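Local coordinates for alcohol oxidase (Myceliophthora thermophila, PDB 6F74), which carries FAD as a VAO-type flavoprotein of the oxygen-dependent oxidoreductase family and probably oxidises alcohol substrates, at residues F587-R590 with P594-R597. Sequence-based numbering, arbitrary orientation.
Sequences FIER and PLCR
Phe-587 lays its ring across the backbone of Arg-597, whose CA stands 3.9 Å from the ring centroid, a CH-pi contact for which a flat aromatic face suits. The ring gets there because CG lies beside the backbone N (chi1 -79°), which swings it over the opposing strand. The CB, CG and CD methylenes of Arg-597, a run long enough to pack on the ring, cross its far end at a slant, with CD 4.0 Å from Phe-587 CZ; the guanidinium, its plane 55° from the ring, has CZ off its edge. Branched, apolar Leu-595 touches Phe-587 CD2 with CG at 3.9 Å, while its CD1 lies 3.4 Å from Ile-588 O and packs on Glu-589 CA and CB. With an alanine at Phe-587, the face over Arg-597 CA would be lost, which would probably leave a gap beside Leu-595 and let the Arg-597 methylenes turn more freely. Next along the strands, Ile-588 and Cys-596 form an antiparallel hydrogen-bonded pair, Ile-588 N to Cys-596 O at 2.7 Å and Cys-596 N to Ile-588 O at 3.1 Å. Beta-branched Ile-588 suits the extended backbone, its side chain on the same face as Cys-596. Where the strands part, a water donates to Ile-588 O and Pro-594 O. Strands 587-588 and 596-597 thus make a short C-terminal hairpin, tied to the N-terminal segment by the Cys-596–Cys-30 disulfide and by backbone hydrogen bonds of Leu-595 with Arg-31 and Arg-597 with Lys-29, while Glu-589 salt-bridges Arg-151, just before strand 152-155.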
loop_
_atom_site.group_PDB
_atom_site.type_symbol
_atom_site.label_atom_id
_atom_site.label_comp_id
_atom_site.label_asym_id
_atom_site.label_seq_id
_atom_site.Cartn_x
_atom_site.Cartn_y
_atom_site.Cartn_z
ATOM N N PHE A 587 14.210 16.722 7.528
ATOM C CA PHE A 587 15.225 16.484 6.510
ATOM C C PHE A 587 14.809 17.013 5.134
ATOM O O PHE A 587 13.626 17.288 4.879
ATOM C CB PHE A 587 15.492 14.999 6.403
ATOM C CG PHE A 587 16.379 14.457 7.478
ATOM C CD1 PHE A 587 15.962 14.335 8.761
ATOM C CD2 PHE A 587 17.669 14.028 7.167
ATOM C CE1 PHE A 587 16.809 13.813 9.730
ATOM C CE2 PHE A 587 18.506 13.495 8.110
ATOM C CZ PHE A 587 18.091 13.395 9.374
ATOM N N ILE A 588 15.798 17.135 4.253
ATOM C CA ILE A 588 15.589 17.418 2.843
ATOM C C ILE A 588 16.125 16.242 2.041
ATOM O O ILE A 588 17.322 15.947 2.093
ATOM C CB ILE A 588 16.302 18.724 2.406
ATOM C CG1 ILE A 588 15.802 19.900 3.243
ATOM C CG2 ILE A 588 16.061 19.009 0.904
ATOM C CD1 ILE A 588 16.624 21.169 3.076
ATOM N N GLU A 589 15.221 15.575 1.324
ATOM C CA GLU A 589 15.561 14.506 0.410
ATOM C C GLU A 589 15.723 15.085 -0.995
ATOM O O GLU A 589 15.020 16.030 -1.402
ATOM C CB GLU A 589 14.504 13.416 0.389
ATOM C CG GLU A 589 14.998 12.153 -0.268
ATOM C CD GLU A 589 13.965 11.052 -0.469
ATOM O OE1 GLU A 589 12.737 11.261 -0.290
ATOM O OE2 GLU A 589 14.397 9.944 -0.816
ATOM N N ARG A 590 16.695 14.547 -1.722
ATOM C CA ARG A 590 16.888 14.881 -3.113
ATOM C C ARG A 590 16.789 13.575 -3.890
ATOM O O ARG A 590 17.076 12.497 -3.347
ATOM C CB ARG A 590 18.254 15.564 -3.332
ATOM C CG ARG A 590 18.407 16.926 -2.657
ATOM C CD ARG A 590 19.832 17.455 -2.736
ATOM N NE ARG A 590 20.226 17.717 -4.109
ATOM C CZ ARG A 590 21.474 17.818 -4.562
ATOM N NH1 ARG A 590 22.545 17.694 -3.743
ATOM N NH2 ARG A 590 21.649 18.064 -5.860
ATOM N N PRO A 594 22.794 14.019 -1.792
ATOM C CA PRO A 594 22.720 13.574 -0.392
ATOM C C PRO A 594 21.438 14.008 0.311
ATOM O O PRO A 594 20.891 15.082 0.034
ATOM C CB PRO A 594 23.919 14.259 0.257
ATOM C CG PRO A 594 24.937 14.285 -0.857
ATOM C CD PRO A 594 24.115 14.606 -2.091
ATOM N N LEU A 595 20.926 13.101 1.148
ATOM C CA LEU A 595 19.888 13.370 2.110
ATOM C C LEU A 595 20.517 14.173 3.223
ATOM O O LEU A 595 21.594 13.803 3.708
ATOM C CB LEU A 595 19.326 12.044 2.649
ATOM C CG LEU A 595 18.360 12.071 3.834
ATOM C CD1 LEU A 595 17.108 12.862 3.451
ATOM C CD2 LEU A 595 18.032 10.660 4.330
ATOM N N CYS A 596 19.877 15.274 3.618
ATOM C CA CYS A 596 20.426 16.157 4.651
ATOM C C CYS A 596 19.418 16.531 5.707
ATOM O O CYS A 596 18.238 16.677 5.414
ATOM C CB CYS A 596 20.981 17.463 4.038
ATOM S SG CYS A 596 22.227 17.258 2.785
ATOM N N ARG A 597 19.904 16.702 6.938
ATOM C CA ARG A 597 19.125 17.312 8.008
ATOM C C ARG A 597 19.013 18.801 7.741
ATOM O O ARG A 597 19.984 19.424 7.353
ATOM C CB ARG A 597 19.795 17.055 9.354
ATOM C CG ARG A 597 18.857 17.160 10.556
ATOM C CD ARG A 597 19.301 16.300 11.779
ATOM N NE ARG A 597 20.726 15.942 11.700
ATOM C CZ ARG A 597 21.711 16.492 12.423
ATOM N NH1 ARG A 597 21.472 17.428 13.400
ATOM N NH2 ARG A 597 22.986 16.107 12.189
HETATM O O HOH W 1 19.281 17.043 0.697
#